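Local coordinates for protein annexin A8 (PDB 1W3W) that binds phospholipid in a calcium-dependent manner and acts as an anticoagulant, indirectly inhibiting the thromboplastin-specific complex of blood coagulation, at residues K133-E136 with S142-E145; H294-K297 with K301-S304; I202-T207 with T211-V216; L48-N53 with L319-G324. All blocks are in the same frame, centred on the assembly; numbering follows the deposited sequence.

Interaction 1 (K133-E136 with S142-E145); sequences KAYE and SLEE
Tyr135 and Leu143 form the dense half of this contact, a worked example of how an aromatic residue near the end of one helix can serve as the seat for the first turn of the next. The ring of Tyr135 swings out with its CG anti to the backbone N (chi1 -173°), which carries it across to the start of helix 143-150. One methyl of Leu143, CD1, settles over a face of the ring in a CH-pi contact, 3.9 Å from the ring centroid and 16° off the normal; Leu143 CD1 lies closest to Tyr135 CE2, at 3.7 Å. The other side of the ring's rim runs under the leucine backbone, with Tyr135 CD1 3.7 Å from Leu143 N. The two side chains cross at about a right angle. Beyond the ring, the phenol hydroxyl bonds to Asp146, while Leu102 of helix 96-107 and Leu163 of helix 153-163 close in on Leu143.

Toward solvent the fit slackens. Glu136 brings only CG near the turn, 4.1 Å from Ser142 N, and the rest of this exposed residue extends beyond it without touching the turn. The CB of Ser142 points away from helix 125-139, and its OG accepts from Glu145 N at 3.0 Å (162° at the hydrogen). Ser142 sits at the N-cap of helix 143-150, and this is its capping bond: two consecutive helices joined by a short turn, within the second repeat of the all-helical annexin fold.

Interaction 2 (H294-K297 with K301-S304); sequences HFKK and KTLS
The carbonyl oxygen of Lys301 is approached by two C-H groups of the preceding helix. CA of Lys296 points a hydrogen at it (Lys296 CA to Lys301 O 3.4 Å, 155° at the hydrogen), and the ring of Phe295 meets it edge-on, with Phe295 CD2 to Lys301 O at 3.3 Å in the plane of the ring. The same ring offers a face to the next helix. Leu303 CA stands over it, 4.0 Å from the centroid and 22° from the normal, in a CH-pi contact, while Leu303 CD1 touches Phe295 CE1 at 3.9 Å. A single aromatic group thus serves both the turn and the helix start, because its CG lies anti to the backbone N (chi1 -162°) and aims it across the gap. On the outer flank the aliphatic part of Lys296 runs alongside Thr302, pointing the same way, with Lys296 CG 4.0 Å from Thr302 CG2; its ammonium continues to the carbonyl of Pro327. Thr302 is the N-cap of helix 303-310.

Inward, Leu303 packs on Met266, a calcium-site residue, and Phe295 on Tyr263, both of helix 254-266. The chemistry implies a turn held against helix 288-299 mainly by apolar surface and weak C-H interactions: the slightly positive hydrogens of the ring edge are suited to a carbonyl oxygen, and its electron-rich face to an aliphatic C-H.

Interaction 3 (I202-T207 with T211-V216); sequences ITILCT and THLLRV
This is a buried, apolar contact between two successive helices, 198-207 and 210-224, in the third annexin repeat, and it illustrates how one leucine can bridge a tight interhelical turn. Leu213 points at the facing helix end and divides its two methyls. CD2 rests 3.5 Å from Ile204 O and 4.0 Å from Ile204 CG2, whereas CD1 lies 3.7 Å from Leu205 O. The CB of Leu205 faces away, yet its side chain curls back until Leu205 CD1 comes to 4.3 Å of Leu213 CD2. With CG of Leu213 anti to its own carbonyl carbon (chi1 -78°), both methyls reach the last turn of helix 198-207. Each annexin repeat winds its helices into a compact right-handed superhelix. Here helix 238-252 covers one flank, Met244 touching Leu205 and Thr251 touching Leu213, while Val216 packs on Leu186 of helix 176-191.

The end of helix 198-207 has its own fastening. Thr203 O accepts twice, from Thr207 N at 3.0 Å and from Thr207 OG1 at 2.6 Å, the two donors arriving from opposite faces of the carbonyl plane. Cys206, next to Thr207, forms a disulfide with Cys161, a covalent link from this repeat to helix 153-163.

Interaction 4 (L48-N53 with L319-G324); sequences LTKRSN and LLSLVG
Thr49 holds OG1 between its backbone N and carbonyl carbon (chi1 67°), and Ser321 sends OG out anti to its own N (chi1 -175°); these two torsions bring the hydroxyls together. Ser321 OG donates to Thr49 OG1 at 2.6 Å. Thr49 OG1 in turn bonds to the carbonyl of Ile45, one turn back in helix 41-48, so a short relay links the end of helix 41-48 to that of helix 313-323.

Lys50 folds over the same serine. Its ammonium bonds to the backbone, Lys50 NZ to Ser321 O at 3.1 Å, coming in 29° out of the carbonyl plane, and it adds a weak bond to Ser321 OG at 3.3 Å. That carbonyl belongs to the last turn of helix 313-323, which ends where Gly324 adopts positive phi; a positive charge here may be favoured by the partial negative charge of the helix end. On the apolar flank Thr49 CG2 lies 4.1 Å from Leu322 CG, the two side chains crossing at about a right angle, and Leu90 of helix 81-91 touches Leu322. Polar at one side and apolar at the other, the contact joins the first and fourth repeats, as expected of the closed, cyclic four-repeat array of annexins.

Interactions 1, 2 and 3 lie in the second, fourth and third repeats and each connects helices adjacent in sequence, whereas interaction 4 joins chain regions more than 260 residues apart and so embraces the other three along the chain. Interactions 1 and 2 repeat one design on opposite sides of the chain's centre, their own centres about 35 Å apart. Interactions 2 and 4 touch directly: Ser304 OG lies 3.5 Å from Val323 CG1. Interaction 2 is the one leading toward the bound calcium, held by Met266, Gly268, Gly270 and Asp310: the Leu303 side chain is about 4 Å from that of Met266, while the ion itself is about 11 Å from the Phe295 side chain.

Interaction 1 (K133-E136 with S142-E145)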
loop_
_atom_site.group_PDB
_atom_site.type_symbol
_atom_site.label_atom_id
_atom_site.label_comp_id
_atom_site.label_asym_id
_atom_site.label_seq_id
_atom_site.Cartn_x
_atom_site.Cartn_y
_atom_site.Cartn_z
ATOM N N LYS A 133 2.131 13.481 8.494
ATOM C CA LYS A 133 3.011 14.642 8.525
ATOM C C LYS A 133 3.404 15.049 7.117
ATOM O O LYS A 133 3.387 16.231 6.778
ATOM C CB LYS A 133 4.260 14.340 9.361
ATOM C CG LYS A 133 5.336 15.422 9.288
ATOM C CD LYS A 133 6.128 15.543 10.602
ATOM C CE LYS A 133 7.099 14.379 10.806
ATOM N NZ LYS A 133 8.391 14.838 11.426
ATOM N N ALA A 134 3.752 14.068 6.285
ATOM C CA ALA A 134 4.132 14.327 4.903
ATOM C C ALA A 134 2.978 14.947 4.119
ATOM O O ALA A 134 3.192 15.864 3.327
ATOM C CB ALA A 134 4.597 13.030 4.217
ATOM N N TYR A 135 1.767 14.440 4.338
ATOM C CA TYR A 135 0.575 14.921 3.641
ATOM C C TYR A 135 0.291 16.402 3.950
ATOM O O TYR A 135 -0.048 17.165 3.051
ATOM C CB TYR A 135 -0.631 14.066 4.013
ATOM C CG TYR A 135 -1.893 14.351 3.232
ATOM C CD1 TYR A 135 -2.730 15.414 3.582
ATOM C CD2 TYR A 135 -2.273 13.542 2.167
ATOM C CE1 TYR A 135 -3.894 15.679 2.872
ATOM C CE2 TYR A 135 -3.434 13.785 1.461
ATOM C CZ TYR A 135 -4.243 14.859 1.819
ATOM O OH TYR A 135 -5.391 15.095 1.124
ATOM N N GLU A 136 0.424 16.795 5.210
ATOM C CA GLU A 136 0.203 18.190 5.586
ATOM C C GLU A 136 1.298 19.109 5.049
ATOM O O GLU A 136 1.003 20.220 4.604
ATOM C CB GLU A 136 0.058 18.349 7.100
ATOM C CG GLU A 136 -0.960 19.417 7.473
ATOM C CD GLU A 136 -0.792 19.914 8.889
ATOM O OE1 GLU A 136 -0.744 19.063 9.809
ATOM O OE2 GLU A 136 -0.702 21.153 9.077
ATOM N N SER A 142 -4.932 18.750 6.481
ATOM C CA SER A 142 -4.808 17.569 7.309
ATOM C C SER A 142 -5.428 16.380 6.565
ATOM O O SER A 142 -6.485 16.514 5.951
ATOM C CB SER A 142 -5.482 17.805 8.660
ATOM O OG SER A 142 -6.271 16.703 9.041
ATOM N N LEU A 143 -4.768 15.225 6.629
ATOM C CA LEU A 143 -5.260 14.022 5.957
ATOM C C LEU A 143 -6.610 13.620 6.540
ATOM O O LEU A 143 -7.545 13.307 5.818
ATOM C CB LEU A 143 -4.250 12.869 6.083
ATOM C CG LEU A 143 -4.675 11.511 5.510
ATOM C CD1 LEU A 143 -5.081 11.647 4.057
ATOM C CD2 LEU A 143 -3.578 10.463 5.675
ATOM N N GLU A 144 -6.711 13.663 7.861
ATOM C CA GLU A 144 -7.940 13.302 8.549
ATOM C C GLU A 144 -9.123 14.210 8.139
ATOM O O GLU A 144 -10.240 13.739 7.948
ATOM C CB GLU A 144 -7.684 13.328 10.061
ATOM C CG GLU A 144 -8.838 13.805 10.918
ATOM C CD GLU A 144 -8.700 13.342 12.349
ATOM O OE1 GLU A 144 -9.746 13.080 12.971
ATOM O OE2 GLU A 144 -7.555 13.219 12.839
ATOM N N GLU A 145 -8.861 15.505 7.979
ATOM C CA GLU A 145 -9.899 16.459 7.564
ATOM C C GLU A 145 -10.354 16.249 6.127
ATOM O O GLU A 145 -11.531 16.393 5.831
ATOM C CB GLU A 145 -9.406 17.900 7.723
ATOM C CG GLU A 145 -9.616 18.442 9.127
ATOM C CD GLU A 145 -9.203 19.894 9.268
ATOM O OE1 GLU A 145 -9.348 20.665 8.289
ATOM O OE2 GLU A 145 -8.732 20.260 10.366
#

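Interaction 2 (H294-K297 with K301-S304)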
loop_
_atom_site.group_PDB
_atom_site.type_symbol
_atom_site.label_atom_id
_atom_site.label_comp_id
_atom_site.label_asym_id
_atom_site.label_seq_id
_atom_site.Cartn_x
_atom_site.Cartn_y
_atom_site.Cartn_z
ATOM N N HIS A 294 4.870 -15.929 -0.960
ATOM C CA HIS A 294 3.452 -16.104 -0.672
ATOM C C HIS A 294 2.622 -16.183 -1.947
ATOM O O HIS A 294 1.689 -16.980 -2.025
ATOM C CB HIS A 294 2.923 -14.989 0.243
ATOM C CG HIS A 294 3.155 -15.255 1.698
ATOM N ND1 HIS A 294 4.306 -14.871 2.352
ATOM C CD2 HIS A 294 2.402 -15.907 2.617
ATOM C CE1 HIS A 294 4.243 -15.250 3.616
ATOM N NE2 HIS A 294 3.099 -15.882 3.801
ATOM N N PHE A 295 2.964 -15.374 -2.945
ATOM C CA PHE A 295 2.267 -15.395 -4.230
ATOM C C PHE A 295 2.326 -16.790 -4.869
ATOM O O PHE A 295 1.321 -17.305 -5.356
ATOM C CB PHE A 295 2.900 -14.386 -5.187
ATOM C CG PHE A 295 2.034 -14.019 -6.335
ATOM C CD1 PHE A 295 1.240 -12.888 -6.280
ATOM C CD2 PHE A 295 2.007 -14.805 -7.482
ATOM C CE1 PHE A 295 0.441 -12.544 -7.339
ATOM C CE2 PHE A 295 1.208 -14.473 -8.535
ATOM C CZ PHE A 295 0.420 -13.331 -8.466
ATOM N N LYS A 296 3.527 -17.361 -4.878
ATOM C CA LYS A 296 3.786 -18.705 -5.404
ATOM C C LYS A 296 2.986 -19.762 -4.669
ATOM O O LYS A 296 2.385 -20.635 -5.296
ATOM C CB LYS A 296 5.272 -19.064 -5.261
ATOM C CG LYS A 296 6.037 -19.062 -6.540
ATOM C CD LYS A 296 7.450 -19.605 -6.321
ATOM C CE LYS A 296 7.668 -20.869 -7.114
ATOM N NZ LYS A 296 9.100 -21.132 -7.279
ATOM N N LYS A 297 3.003 -19.688 -3.344
ATOM C CA LYS A 297 2.314 -20.669 -2.508
ATOM C C LYS A 297 0.813 -20.618 -2.723
ATOM O O LYS A 297 0.170 -21.660 -2.820
ATOM C CB LYS A 297 2.607 -20.449 -1.021
ATOM C CG LYS A 297 4.017 -20.832 -0.568
ATOM C CD LYS A 297 3.992 -21.482 0.843
ATOM C CE LYS A 297 5.350 -22.064 1.264
ATOM N NZ LYS A 297 6.492 -21.658 0.391
ATOM N N LYS A 301 1.892 -20.081 -9.177
ATOM C CA LYS A 301 2.682 -19.440 -10.223
ATOM C C LYS A 301 3.401 -18.229 -9.630
ATOM O O LYS A 301 3.001 -17.727 -8.578
ATOM C CB LYS A 301 1.797 -18.992 -11.376
ATOM C CG LYS A 301 0.544 -18.238 -10.976
ATOM C CD LYS A 301 -0.247 -17.793 -12.219
ATOM C CE LYS A 301 -1.657 -18.383 -12.270
ATOM N NZ LYS A 301 -1.843 -19.336 -13.417
ATOM N N THR A 302 4.456 -17.766 -10.295
ATOM C CA THR A 302 5.231 -16.628 -9.788
ATOM C C THR A 302 4.584 -15.273 -10.110
ATOM O O THR A 302 3.836 -15.136 -11.070
ATOM C CB THR A 302 6.646 -16.644 -10.342
ATOM O OG1 THR A 302 6.609 -16.447 -11.759
ATOM C CG2 THR A 302 7.326 -18.021 -10.138
ATOM N N LEU A 303 4.898 -14.278 -9.286
ATOM C CA LEU A 303 4.502 -12.901 -9.513
ATOM C C LEU A 303 4.956 -12.420 -10.906
ATOM O O LEU A 303 4.189 -11.819 -11.652
ATOM C CB LEU A 303 5.133 -12.017 -8.428
ATOM C CG LEU A 303 4.868 -10.517 -8.522
ATOM C CD1 LEU A 303 3.395 -10.234 -8.529
ATOM C CD2 LEU A 303 5.551 -9.815 -7.352
ATOM N N SER A 304 6.205 -12.713 -11.243
ATOM C CA SER A 304 6.795 -12.314 -12.528
ATOM C C SER A 304 6.053 -12.872 -13.741
ATOM O O SER A 304 5.914 -12.184 -14.739
ATOM C CB SER A 304 8.261 -12.734 -12.581
ATOM O OG SER A 304 8.982 -12.026 -11.596
#

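Interaction 3 (I202-T207 with T211-V216)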
loop_
_atom_site.group_PDB
_atom_site.type_symbol
_atom_site.label_atom_id
_atom_site.label_comp_id
_atom_site.label_asym_id
_atom_site.label_seq_id
_atom_site.Cartn_x
_atom_site.Cartn_y
_atom_site.Cartn_z
ATOM N N ILE A 202 -16.660 -1.816 13.872
ATOM C CA ILE A 202 -15.652 -0.816 13.512
ATOM C C ILE A 202 -14.734 -0.515 14.685
ATOM O O ILE A 202 -13.508 -0.489 14.537
ATOM C CB ILE A 202 -16.316 0.482 12.977
ATOM C CG1 ILE A 202 -16.921 0.222 11.598
ATOM C CG2 ILE A 202 -15.303 1.629 12.900
ATOM C CD1 ILE A 202 -17.840 1.342 11.107
ATOM N N THR A 203 -15.326 -0.316 15.855
ATOM C CA THR A 203 -14.570 0.047 17.043
ATOM C C THR A 203 -13.586 -1.038 17.461
ATOM O O THR A 203 -12.434 -0.752 17.763
ATOM C CB THR A 203 -15.530 0.351 18.218
ATOM O OG1 THR A 203 -16.360 1.463 17.871
ATOM C CG2 THR A 203 -14.757 0.834 19.440
ATOM N N ILE A 204 -14.046 -2.276 17.497
ATOM C CA ILE A 204 -13.184 -3.379 17.895
ATOM C C ILE A 204 -12.080 -3.626 16.845
ATOM O O ILE A 204 -10.906 -3.777 17.192
ATOM C CB ILE A 204 -14.040 -4.644 18.156
ATOM C CG1 ILE A 204 -14.824 -4.461 19.464
ATOM C CG2 ILE A 204 -13.186 -5.900 18.207
ATOM C CD1 ILE A 204 -16.044 -5.350 19.589
ATOM N N LEU A 205 -12.458 -3.655 15.570
ATOM C CA LEU A 205 -11.494 -3.879 14.490
ATOM C C LEU A 205 -10.442 -2.757 14.399
ATOM O O LEU A 205 -9.310 -3.019 14.042
ATOM C CB LEU A 205 -12.213 -4.062 13.135
ATOM C CG LEU A 205 -12.383 -5.465 12.532
ATOM C CD1 LEU A 205 -12.492 -6.611 13.522
ATOM C CD2 LEU A 205 -13.587 -5.461 11.592
ATOM N N CYS A 206 -10.798 -1.528 14.763
ATOM C CA CYS A 206 -9.886 -0.392 14.593
ATOM C C CYS A 206 -9.098 0.021 15.853
ATOM O O CYS A 206 -7.985 0.509 15.727
ATOM C CB CYS A 206 -10.602 0.803 13.918
ATOM S SG CYS A 206 -11.900 1.677 14.844
ATOM N N THR A 207 -9.617 -0.229 17.057
ATOM C CA THR A 207 -8.920 0.186 18.294
ATOM C C THR A 207 -8.103 -0.907 18.998
ATOM O O THR A 207 -7.240 -0.594 19.810
ATOM C CB THR A 207 -9.908 0.811 19.316
ATOM O OG1 THR A 207 -10.884 -0.155 19.716
ATOM C CG2 THR A 207 -10.718 1.928 18.672
ATOM N N THR A 211 -2.557 -8.495 17.981
ATOM C CA THR A 211 -2.443 -9.688 18.809
ATOM C C THR A 211 -3.745 -10.011 19.562
ATOM O O THR A 211 -4.154 -11.172 19.689
ATOM C CB THR A 211 -1.284 -9.476 19.808
ATOM O OG1 THR A 211 -0.070 -9.210 19.076
ATOM C CG2 THR A 211 -0.998 -10.743 20.580
ATOM N N HIS A 212 -4.378 -8.966 20.073
ATOM C CA HIS A 212 -5.678 -9.084 20.718
ATOM C C HIS A 212 -6.719 -9.554 19.698
ATOM O O HIS A 212 -7.500 -10.439 19.988
ATOM C CB HIS A 212 -6.082 -7.737 21.318
ATOM C CG HIS A 212 -7.440 -7.732 21.946
ATOM N ND1 HIS A 212 -7.626 -7.678 23.310
ATOM C CD2 HIS A 212 -8.678 -7.763 21.398
ATOM C CE1 HIS A 212 -8.920 -7.662 23.575
ATOM N NE2 HIS A 212 -9.582 -7.727 22.433
ATOM N N LEU A 213 -6.691 -8.984 18.497
ATOM C CA LEU A 213 -7.693 -9.302 17.474
ATOM C C LEU A 213 -7.586 -10.742 17.030
ATOM O O LEU A 213 -8.603 -11.383 16.795
ATOM C CB LEU A 213 -7.577 -8.379 16.264
ATOM C CG LEU A 213 -8.171 -6.978 16.421
ATOM C CD1 LEU A 213 -7.874 -6.186 15.170
ATOM C CD2 LEU A 213 -9.652 -7.007 16.692
ATOM N N LEU A 214 -6.367 -11.274 16.953
ATOM C CA LEU A 214 -6.210 -12.687 16.587
ATOM C C LEU A 214 -6.906 -13.594 17.577
ATOM O O LEU A 214 -7.525 -14.596 17.190
ATOM C CB LEU A 214 -4.740 -13.073 16.464
ATOM C CG LEU A 214 -4.094 -12.493 15.199
ATOM C CD1 LEU A 214 -2.576 -12.563 15.285
ATOM C CD2 LEU A 214 -4.602 -13.228 13.986
ATOM N N ARG A 215 -6.799 -13.256 18.858
ATOM C CA ARG A 215 -7.504 -14.019 19.880
ATOM C C ARG A 215 -9.024 -13.805 19.780
ATOM O O ARG A 215 -9.782 -14.731 20.001
ATOM C CB ARG A 215 -6.982 -13.659 21.269
ATOM C CG ARG A 215 -7.634 -14.429 22.404
ATOM C CD ARG A 215 -7.211 -15.882 22.480
ATOM N NE ARG A 215 -7.305 -16.363 23.857
ATOM C CZ ARG A 215 -6.362 -16.213 24.794
ATOM N NH1 ARG A 215 -5.207 -15.598 24.528
ATOM N NH2 ARG A 215 -6.578 -16.695 26.012
ATOM N N VAL A 216 -9.459 -12.587 19.472
ATOM C CA VAL A 216 -10.869 -12.312 19.294
ATOM C C VAL A 216 -11.420 -13.177 18.150
ATOM O O VAL A 216 -12.499 -13.732 18.283
ATOM C CB VAL A 216 -11.156 -10.814 19.035
ATOM C CG1 VAL A 216 -12.593 -10.592 18.605
ATOM C CG2 VAL A 216 -10.859 -9.980 20.273
#

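Interaction 4 (L48-N53 with L319-G324)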
loop_
_atom_site.group_PDB
_atom_site.type_symbol
_atom_site.label_atom_id
_atom_site.label_comp_id
_atom_site.label_asym_id
_atom_site.label_seq_id
_atom_site.Cartn_x
_atom_site.Cartn_y
_atom_site.Cartn_z
ATOM N N LEU A 48 17.890 3.358 -11.923
ATOM C CA LEU A 48 16.892 3.621 -10.893
ATOM C C LEU A 48 16.287 2.376 -10.250
ATOM O O LEU A 48 15.942 2.434 -9.072
ATOM C CB LEU A 48 15.805 4.556 -11.412
ATOM C CG LEU A 48 16.377 5.914 -11.812
ATOM C CD1 LEU A 48 15.290 6.776 -12.396
ATOM C CD2 LEU A 48 17.048 6.603 -10.620
ATOM N N THR A 49 16.147 1.273 -10.985
ATOM C CA THR A 49 15.652 0.019 -10.373
ATOM C C THR A 49 16.714 -0.821 -9.686
ATOM O O THR A 49 16.365 -1.788 -9.027
ATOM C CB THR A 49 14.923 -0.894 -11.379
ATOM O OG1 THR A 49 15.854 -1.402 -12.353
ATOM C CG2 THR A 49 13.861 -0.137 -12.144
ATOM N N LYS A 50 17.992 -0.486 -9.848
ATOM C CA LYS A 50 19.071 -1.214 -9.191
ATOM C C LYS A 50 19.701 -0.457 -8.028
ATOM O O LYS A 50 20.626 -0.961 -7.413
ATOM C CB LYS A 50 20.162 -1.591 -10.209
ATOM C CG LYS A 50 19.714 -2.600 -11.272
ATOM C CD LYS A 50 19.285 -3.921 -10.645
ATOM C CE LYS A 50 18.795 -4.946 -11.682
ATOM N NZ LYS A 50 17.757 -5.846 -11.076
ATOM N N ARG A 51 19.234 0.748 -7.733
ATOM C CA ARG A 51 19.680 1.488 -6.563
ATOM C C ARG A 51 18.535 1.569 -5.562
ATOM O O ARG A 51 17.385 1.485 -5.927
ATOM C CB ARG A 51 20.125 2.904 -6.941
ATOM C CG ARG A 51 21.277 2.973 -7.944
ATOM C CD ARG A 51 22.638 2.492 -7.418
ATOM N NE ARG A 51 23.627 2.689 -8.474
ATOM C CZ ARG A 51 24.012 1.766 -9.349
ATOM N NH1 ARG A 51 23.591 0.509 -9.269
ATOM N NH2 ARG A 51 24.872 2.102 -10.300
ATOM N N SER A 52 18.856 1.735 -4.294
ATOM C CA SER A 52 17.842 1.854 -3.255
ATOM C C SER A 52 17.203 3.238 -3.284
ATOM O O SER A 52 17.726 4.172 -3.892
ATOM C CB SER A 52 18.471 1.595 -1.894
ATOM O OG SER A 52 19.317 2.666 -1.515
ATOM N N ASN A 53 16.092 3.383 -2.579
ATOM C CA ASN A 53 15.389 4.644 -2.543
ATOM C C ASN A 53 16.306 5.761 -2.050
ATOM O O ASN A 53 16.346 6.850 -2.629
ATOM C CB ASN A 53 14.134 4.516 -1.682
ATOM C CG ASN A 53 13.284 5.743 -1.732
ATOM O OD1 ASN A 53 13.653 6.766 -1.173
ATOM N ND2 ASN A 53 12.153 5.667 -2.426
ATOM N N LEU A 319 9.467 -3.204 -14.181
ATOM C CA LEU A 319 8.821 -3.951 -13.093
ATOM C C LEU A 319 9.599 -5.216 -12.772
ATOM O O LEU A 319 9.830 -5.530 -11.599
ATOM C CB LEU A 319 7.380 -4.314 -13.428
ATOM C CG LEU A 319 6.330 -3.211 -13.302
ATOM C CD1 LEU A 319 5.035 -3.684 -13.873
ATOM C CD2 LEU A 319 6.138 -2.807 -11.859
ATOM N N LEU A 320 10.022 -5.932 -13.813
ATOM C CA LEU A 320 10.753 -7.182 -13.625
ATOM C C LEU A 320 12.126 -6.940 -13.015
ATOM O O LEU A 320 12.586 -7.743 -12.233
ATOM C CB LEU A 320 10.867 -7.951 -14.961
ATOM C CG LEU A 320 9.556 -8.495 -15.542
ATOM C CD1 LEU A 320 9.780 -9.119 -16.943
ATOM C CD2 LEU A 320 8.949 -9.537 -14.613
ATOM N N SER A 321 12.768 -5.822 -13.353
ATOM C CA SER A 321 14.065 -5.458 -12.776
ATOM C C SER A 321 13.928 -5.231 -11.269
ATOM O O SER A 321 14.768 -5.675 -10.488
ATOM C CB SER A 321 14.631 -4.227 -13.478
ATOM O OG SER A 321 15.933 -3.911 -13.026
ATOM N N LEU A 322 12.833 -4.582 -10.864
ATOM C CA LEU A 322 12.536 -4.324 -9.454
ATOM C C LEU A 322 12.239 -5.595 -8.684
ATOM O O LEU A 322 12.728 -5.788 -7.582
ATOM C CB LEU A 322 11.305 -3.421 -9.336
ATOM C CG LEU A 322 11.526 -1.924 -9.341
ATOM C CD1 LEU A 322 10.165 -1.252 -9.399
ATOM C CD2 LEU A 322 12.312 -1.480 -8.108
ATOM N N VAL A 323 11.422 -6.461 -9.272
ATOM C CA VAL A 323 11.024 -7.713 -8.639
ATOM C C VAL A 323 12.234 -8.632 -8.460
ATOM O O VAL A 323 12.339 -9.331 -7.463
ATOM C CB VAL A 323 9.906 -8.414 -9.454
ATOM C CG1 VAL A 323 9.606 -9.803 -8.905
ATOM C CG2 VAL A 323 8.628 -7.567 -9.444
ATOM N N GLY A 324 13.140 -8.622 -9.431
ATOM C CA GLY A 324 14.334 -9.449 -9.395
ATOM C C GLY A 324 14.066 -10.910 -9.715
ATOM O O GLY A 324 12.981 -11.282 -10.172
#